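Local coordinates for galactose-binding-like protein (PDB 7M1B) that probably binds galactose or related sugars as a SusE-like protein of a gut Bacteroides, and may have a degradative capacity, at residues S269-W274 / I355-L360; Y282-G287 / E331-Y336. All blocks are in the same frame, centred on the assembly; numbering follows the deposited sequence.

Interaction 1: S269-W274 / I355-L360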
loop_
_atom_site.group_PDB
_atom_site.type_symbol
_atom_site.label_atom_id
_atom_site.label_comp_id
_atom_site.label_asym_id
_atom_site.label_seq_id
_atom_site.Cartn_x
_atom_site.Cartn_y
_atom_site.Cartn_z
ATOM N N SER A 269 0.128 -1.656 -6.434
ATOM C CA SER A 269 0.860 -2.866 -6.112
ATOM C C SER A 269 1.792 -2.667 -4.925
ATOM O O SER A 269 1.781 -3.456 -4.005
ATOM C CB SER A 269 1.592 -3.461 -7.288
ATOM O OG SER A 269 2.493 -2.476 -7.849
ATOM N N ARG A 270 2.671 -1.686 -5.016
ATOM C CA ARG A 270 3.690 -1.499 -3.982
ATOM C C ARG A 270 4.290 -0.100 -4.131
ATOM O O ARG A 270 3.963 0.619 -5.091
ATOM C CB ARG A 270 4.783 -2.550 -4.283
ATOM C CG ARG A 270 5.548 -2.306 -5.578
ATOM C CD ARG A 270 6.509 -3.493 -5.882
ATOM N NE ARG A 270 7.332 -3.233 -7.074
ATOM C CZ ARG A 270 8.487 -2.548 -7.177
ATOM N NH1 ARG A 270 9.079 -1.988 -6.130
ATOM N NH2 ARG A 270 9.041 -2.431 -8.373
ATOM N N PHE A 271 5.039 0.341 -3.109
ATOM C CA PHE A 271 5.780 1.581 -3.274
ATOM C C PHE A 271 7.146 1.419 -2.616
ATOM O O PHE A 271 7.387 0.484 -1.849
ATOM C CB PHE A 271 4.978 2.760 -2.671
ATOM C CG PHE A 271 4.860 2.800 -1.159
ATOM C CD1 PHE A 271 3.928 2.001 -0.465
ATOM C CD2 PHE A 271 5.798 3.509 -0.406
ATOM C CE1 PHE A 271 3.852 2.038 0.935
ATOM C CE2 PHE A 271 5.713 3.546 0.988
ATOM C CZ PHE A 271 4.784 2.752 1.684
ATOM N N THR A 272 8.046 2.337 -2.995
ATOM C CA THR A 272 9.402 2.375 -2.460
ATOM C C THR A 272 9.571 3.734 -1.767
ATOM O O THR A 272 9.120 4.774 -2.299
ATOM C CB THR A 272 10.504 2.264 -3.521
ATOM O OG1 THR A 272 10.169 1.096 -4.270
ATOM C CG2 THR A 272 11.892 2.132 -2.941
ATOM N N SER A 273 10.165 3.730 -0.552
ATOM C CA SER A 273 10.279 4.941 0.279
ATOM C C SER A 273 11.763 5.143 0.587
ATOM O O SER A 273 12.497 4.186 0.912
ATOM C CB SER A 273 9.544 4.679 1.621
ATOM O OG SER A 273 9.669 5.838 2.404
ATOM N N TRP A 274 12.258 6.378 0.356
ATOM C CA TRP A 274 13.598 6.738 0.786
ATOM C C TRP A 274 13.595 7.797 1.866
ATOM O O TRP A 274 12.874 8.777 1.744
ATOM C CB TRP A 274 14.411 7.337 -0.376
ATOM C CG TRP A 274 14.812 6.301 -1.391
ATOM C CD1 TRP A 274 16.052 5.737 -1.485
ATOM C CD2 TRP A 274 14.062 5.869 -2.535
ATOM N NE1 TRP A 274 16.137 4.968 -2.625
ATOM C CE2 TRP A 274 14.925 5.028 -3.282
ATOM C CE3 TRP A 274 12.741 6.058 -2.985
ATOM C CZ2 TRP A 274 14.500 4.365 -4.456
ATOM C CZ3 TRP A 274 12.354 5.458 -4.181
ATOM C CH2 TRP A 274 13.212 4.612 -4.893
ATOM N N ILE A 355 -3.856 10.130 -1.829
ATOM C CA ILE A 355 -3.119 9.277 -0.897
ATOM C C ILE A 355 -2.831 10.052 0.382
ATOM O O ILE A 355 -2.376 11.173 0.319
ATOM C CB ILE A 355 -1.798 8.728 -1.526
ATOM C CG1 ILE A 355 -1.998 7.947 -2.839
ATOM C CG2 ILE A 355 -0.985 7.933 -0.542
ATOM C CD1 ILE A 355 -2.805 6.686 -2.602
ATOM N N ARG A 356 -2.953 9.369 1.529
ATOM C CA ARG A 356 -2.458 9.921 2.785
ATOM C C ARG A 356 -1.460 8.965 3.422
ATOM O O ARG A 356 -1.653 7.722 3.406
ATOM C CB ARG A 356 -3.605 10.137 3.765
ATOM C CG ARG A 356 -4.294 11.483 3.601
ATOM C CD ARG A 356 -5.494 11.640 4.489
ATOM N NE ARG A 356 -5.676 13.082 4.659
ATOM C CZ ARG A 356 -6.536 13.621 5.513
ATOM N NH1 ARG A 356 -7.460 12.831 6.136
ATOM N NH2 ARG A 356 -6.617 14.906 5.726
ATOM N N PHE A 357 -0.411 9.550 4.025
ATOM C CA PHE A 357 0.448 8.830 4.951
ATOM C C PHE A 357 0.087 9.282 6.354
ATOM O O PHE A 357 0.145 10.445 6.680
ATOM C CB PHE A 357 1.922 9.159 4.661
ATOM C CG PHE A 357 2.531 8.299 3.586
ATOM C CD1 PHE A 357 1.912 8.205 2.352
ATOM C CD2 PHE A 357 3.786 7.741 3.737
ATOM C CE1 PHE A 357 2.456 7.389 1.349
ATOM C CE2 PHE A 357 4.333 6.895 2.765
ATOM C CZ PHE A 357 3.675 6.771 1.555
ATOM N N LYS A 358 -0.463 8.308 7.138
ATOM C CA LYS A 358 -0.773 8.549 8.531
ATOM C C LYS A 358 0.407 8.041 9.340
ATOM O O LYS A 358 0.635 6.817 9.449
ATOM C CB LYS A 358 -2.062 7.795 8.900
ATOM C CG LYS A 358 -2.534 8.067 10.332
ATOM C CD LYS A 358 -3.843 7.242 10.649
ATOM C CE LYS A 358 -4.678 7.821 11.914
ATOM N NZ LYS A 358 -6.039 7.107 12.070
ATOM N N ILE A 359 1.180 8.990 9.878
ATOM C CA ILE A 359 2.438 8.636 10.523
ATOM C C ILE A 359 2.113 8.312 11.984
ATOM O O ILE A 359 1.604 9.194 12.697
ATOM C CB ILE A 359 3.473 9.775 10.405
ATOM C CG1 ILE A 359 3.686 10.267 8.960
ATOM C CG2 ILE A 359 4.795 9.339 11.078
ATOM C CD1 ILE A 359 4.110 9.159 8.043
ATOM N N LEU A 360 2.493 7.114 12.433
ATOM C CA LEU A 360 2.249 6.690 13.813
ATOM C C LEU A 360 3.475 6.984 14.692
ATOM O O LEU A 360 3.354 7.349 15.877
ATOM C CB LEU A 360 1.934 5.187 13.797
ATOM C CG LEU A 360 0.816 4.695 12.857
ATOM C CD1 LEU A 360 0.592 3.200 13.037
ATOM C CD2 LEU A 360 -0.476 5.422 13.103
#
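Phe271 reaches across to Phe357 where their two strands, paired elsewhere along their length, lie apart: the nearest CA atoms, those of Phe271 and Ile355, are 12.0 Å apart, and two aromatic rings bridge the distance. From CB, which points toward 355-360, the Phe271 side chain runs to CG, set between the backbone N and the carbonyl carbon (chi1 70°), and this sends the ring toward Phe357, which comes from the opposite direction. Phe271 CE2 lies 3.9 Å from Phe357 CZ and 4.0 Å from Phe357 CE2, while Phe271 CZ is 4.2 Å from Phe357 CZ. The rings form an offset edge-to-face pair, the edge of Phe357 turned toward the face of Phe271, with centroids 5.6 Å apart and planes at 71°. Ile355 CG2 sits in the plane of the Phe357 ring, 4.0 Å from its CE1. This is apolar interior. Trp292 of strand 292-297 touches both phenylalanines, its ring nearly parallel to that of Phe357, and Phe260 also packs on Phe357. Segment 355-360 belongs to strand 352-362, which pairs with 292-297 and with another part of 256-274; segment 269-274, entered through a classic beta bulge opposite Tyr377, hydrogen-bonds to strands 341-344 and 370-380.

Interaction 2: Y282-G287 / E331-Y336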
loop_
_atom_site.group_PDB
_atom_site.type_symbol
_atom_site.label_atom_id
_atom_site.label_comp_id
_atom_site.label_asym_id
_atom_site.label_seq_id
_atom_site.Cartn_x
_atom_site.Cartn_y
_atom_site.Cartn_z
ATOM N N TYR A 282 21.927 11.074 8.432
ATOM C CA TYR A 282 20.546 11.418 8.792
ATOM C C TYR A 282 19.582 10.241 8.782
ATOM O O TYR A 282 18.406 10.384 9.120
ATOM C CB TYR A 282 20.022 12.568 7.935
ATOM C CG TYR A 282 20.579 13.863 8.435
ATOM C CD1 TYR A 282 21.815 14.336 7.950
ATOM C CD2 TYR A 282 19.811 14.708 9.238
ATOM C CE1 TYR A 282 22.334 15.545 8.418
ATOM C CE2 TYR A 282 20.343 15.878 9.773
ATOM C CZ TYR A 282 21.578 16.348 9.278
ATOM O OH TYR A 282 22.090 17.541 9.760
ATOM N N TYR A 283 20.053 9.092 8.282
ATOM C CA TYR A 283 19.170 7.938 8.343
ATOM C C TYR A 283 18.754 7.594 9.775
ATOM O O TYR A 283 19.524 7.701 10.757
ATOM C CB TYR A 283 19.784 6.708 7.628
ATOM C CG TYR A 283 19.919 6.815 6.133
ATOM C CD1 TYR A 283 18.886 7.343 5.346
ATOM C CD2 TYR A 283 21.056 6.316 5.481
ATOM C CE1 TYR A 283 19.012 7.407 3.955
ATOM C CE2 TYR A 283 21.180 6.359 4.079
ATOM C CZ TYR A 283 20.126 6.834 3.324
ATOM O OH TYR A 283 20.233 6.939 1.955
ATOM N N TYR A 284 17.518 7.144 9.880
ATOM C CA TYR A 284 16.956 6.551 11.099
ATOM C C TYR A 284 16.951 7.579 12.253
ATOM O O TYR A 284 17.100 7.210 13.420
ATOM C CB TYR A 284 17.756 5.284 11.465
ATOM C CG TYR A 284 17.528 4.201 10.445
ATOM C CD1 TYR A 284 16.312 3.529 10.357
ATOM C CD2 TYR A 284 18.559 3.864 9.608
ATOM C CE1 TYR A 284 16.102 2.532 9.402
ATOM C CE2 TYR A 284 18.364 2.886 8.629
ATOM C CZ TYR A 284 17.152 2.188 8.575
ATOM O OH TYR A 284 16.913 1.225 7.633
ATOM N N ARG A 285 16.784 8.850 11.900
ATOM C CA ARG A 285 16.600 9.929 12.884
ATOM C C ARG A 285 16.179 11.174 12.083
ATOM O O ARG A 285 15.956 11.093 10.861
ATOM C CB ARG A 285 17.939 10.218 13.600
ATOM C CG ARG A 285 19.073 10.832 12.763
ATOM C CD ARG A 285 20.370 11.202 13.526
ATOM N NE ARG A 285 21.362 11.998 12.742
ATOM C CZ ARG A 285 21.565 13.336 12.730
ATOM N NH1 ARG A 285 20.806 14.128 13.483
ATOM N NH2 ARG A 285 22.529 13.869 11.955
ATOM N N ALA A 286 15.903 12.276 12.807
ATOM C CA ALA A 286 15.696 13.566 12.165
ATOM C C ALA A 286 14.617 13.519 11.079
ATOM O O ALA A 286 14.816 13.928 9.925
ATOM C CB ALA A 286 17.022 14.094 11.617
ATOM N N GLY A 287 13.483 12.963 11.479
ATOM C CA GLY A 287 12.292 12.985 10.652
ATOM C C GLY A 287 12.040 11.658 9.933
ATOM O O GLY A 287 10.969 11.546 9.350
ATOM N N GLU A 331 26.901 0.056 8.722
ATOM C CA GLU A 331 27.123 0.121 7.290
ATOM C C GLU A 331 25.940 -0.516 6.555
ATOM O O GLU A 331 25.502 0.013 5.513
ATOM C CB GLU A 331 28.394 -0.647 6.911
ATOM C CG GLU A 331 29.671 0.137 7.185
ATOM C CD GLU A 331 30.968 -0.670 7.124
ATOM O OE1 GLU A 331 30.969 -1.824 6.567
ATOM O OE2 GLU A 331 31.986 -0.156 7.641
ATOM N N GLU A 332 25.427 -1.628 7.100
ATOM C CA GLU A 332 24.270 -2.338 6.552
ATOM C C GLU A 332 23.010 -1.462 6.606
ATOM O O GLU A 332 22.300 -1.367 5.594
ATOM C CB GLU A 332 24.009 -3.625 7.341
ATOM C CG GLU A 332 22.807 -4.386 6.827
ATOM C CD GLU A 332 22.351 -5.571 7.681
ATOM O OE1 GLU A 332 22.784 -5.706 8.885
ATOM O OE2 GLU A 332 21.593 -6.395 7.157
ATOM N N ASP A 333 22.813 -0.711 7.706
ATOM C CA ASP A 333 21.706 0.244 7.796
ATOM C C ASP A 333 21.792 1.281 6.666
ATOM O O ASP A 333 20.737 1.612 6.034
ATOM C CB ASP A 333 21.756 1.010 9.119
ATOM C CG ASP A 333 21.457 0.157 10.355
ATOM O OD1 ASP A 333 20.778 -0.895 10.225
ATOM O OD2 ASP A 333 21.918 0.596 11.500
ATOM N N ILE A 334 22.966 1.837 6.448
ATOM C CA ILE A 334 23.112 2.936 5.477
ATOM C C ILE A 334 22.955 2.452 4.030
ATOM O O ILE A 334 22.210 3.039 3.238
ATOM C CB ILE A 334 24.465 3.604 5.732
ATOM C CG1 ILE A 334 24.420 4.400 7.049
ATOM C CG2 ILE A 334 24.798 4.492 4.523
ATOM C CD1 ILE A 334 25.791 4.767 7.574
ATOM N N THR A 335 23.561 1.321 3.700
ATOM C CA THR A 335 23.337 0.720 2.405
ATOM C C THR A 335 21.850 0.409 2.208
ATOM O O THR A 335 21.291 0.683 1.128
ATOM C CB THR A 335 24.237 -0.525 2.267
ATOM O OG1 THR A 335 25.590 -0.095 2.442
ATOM C CG2 THR A 335 24.106 -1.228 0.928
ATOM N N TYR A 336 21.243 -0.308 3.160
ATOM C CA TYR A 336 19.837 -0.683 3.075
ATOM C C TYR A 336 18.940 0.535 2.820
ATOM O O TYR A 336 18.069 0.514 1.936
ATOM C CB TYR A 336 19.422 -1.476 4.319
ATOM C CG TYR A 336 17.974 -1.891 4.441
ATOM C CD1 TYR A 336 17.475 -3.033 3.833
ATOM C CD2 TYR A 336 17.069 -1.074 5.120
ATOM C CE1 TYR A 336 16.136 -3.403 3.987
ATOM C CE2 TYR A 336 15.743 -1.432 5.318
ATOM C CZ TYR A 336 15.256 -2.564 4.680
ATOM O OH TYR A 336 13.931 -2.866 4.881
#
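Tyr283 and Tyr284, neighbours on a type II turn running from Tyr282 to Arg285, both point toward segment 331-336 of helix 331-338, but they reach different parts of it. Tyr283 crosses Ile334 at about a right angle. Its CE2 corner comes 3.6 Å from Ile334 O and 4.1 Å from Ile334 CG2, while CD2 lies 4.0 Å from Ile334 CA, which makes this a contact with backbone as much as with side chain. With the ring of Tyr283 cut back to an alanine, Ile334 and the helix backbone beside it would probably lose their aromatic cover, and a gap is likely to open between turn and helix. Tyr284 goes past Asp333. The carbonyl O of Asp333 lies in the plane of the Tyr284 ring at its edge, 3.7 Å from CE2, and Asp333 CB is 3.9 Å from the same carbon; the ring and carboxylate planes stand 58° apart. At the far end, Tyr284 OH lies 3.4 Å from Tyr336 CD2, at the edge and near the plane of that ring. Tyr336 gets there because its CG is anti to the backbone N (chi1 177°). The hydroxyl of Tyr284 is hydrogen-bonded to Ile319 O, and Asp333 OD2 is held by Ser322 OG and by Ser330 N. The turn itself lies in the loop between strands 256-274 and 289-290, and the short helix 331-338 sits in the connection from strand 311-317 to strand 341-344, so the tyrosines join two excursions from the sheet.

Both contacts belong to the same region of the chain, a member of the galactose-binding-domain clan, and the segments of interaction 2 fall, in sequence, between those of interaction 1. Their centres are 18 Å apart and they do not touch. The centre of interaction 1 is about 7 Å from the centre of the chain, and it joins two long strands through a small, wholly apolar ring pair. Interaction 2, its centre about 22 Å from that of the chain, ties a loop to a helix over nearly three times the buried surface, though it also includes partly exposed residues. The two tyrosines of its turn rest against helix carbonyls, and the Tyr284 hydroxyl and the Asp333 carboxylate find partners in neighbouring loops.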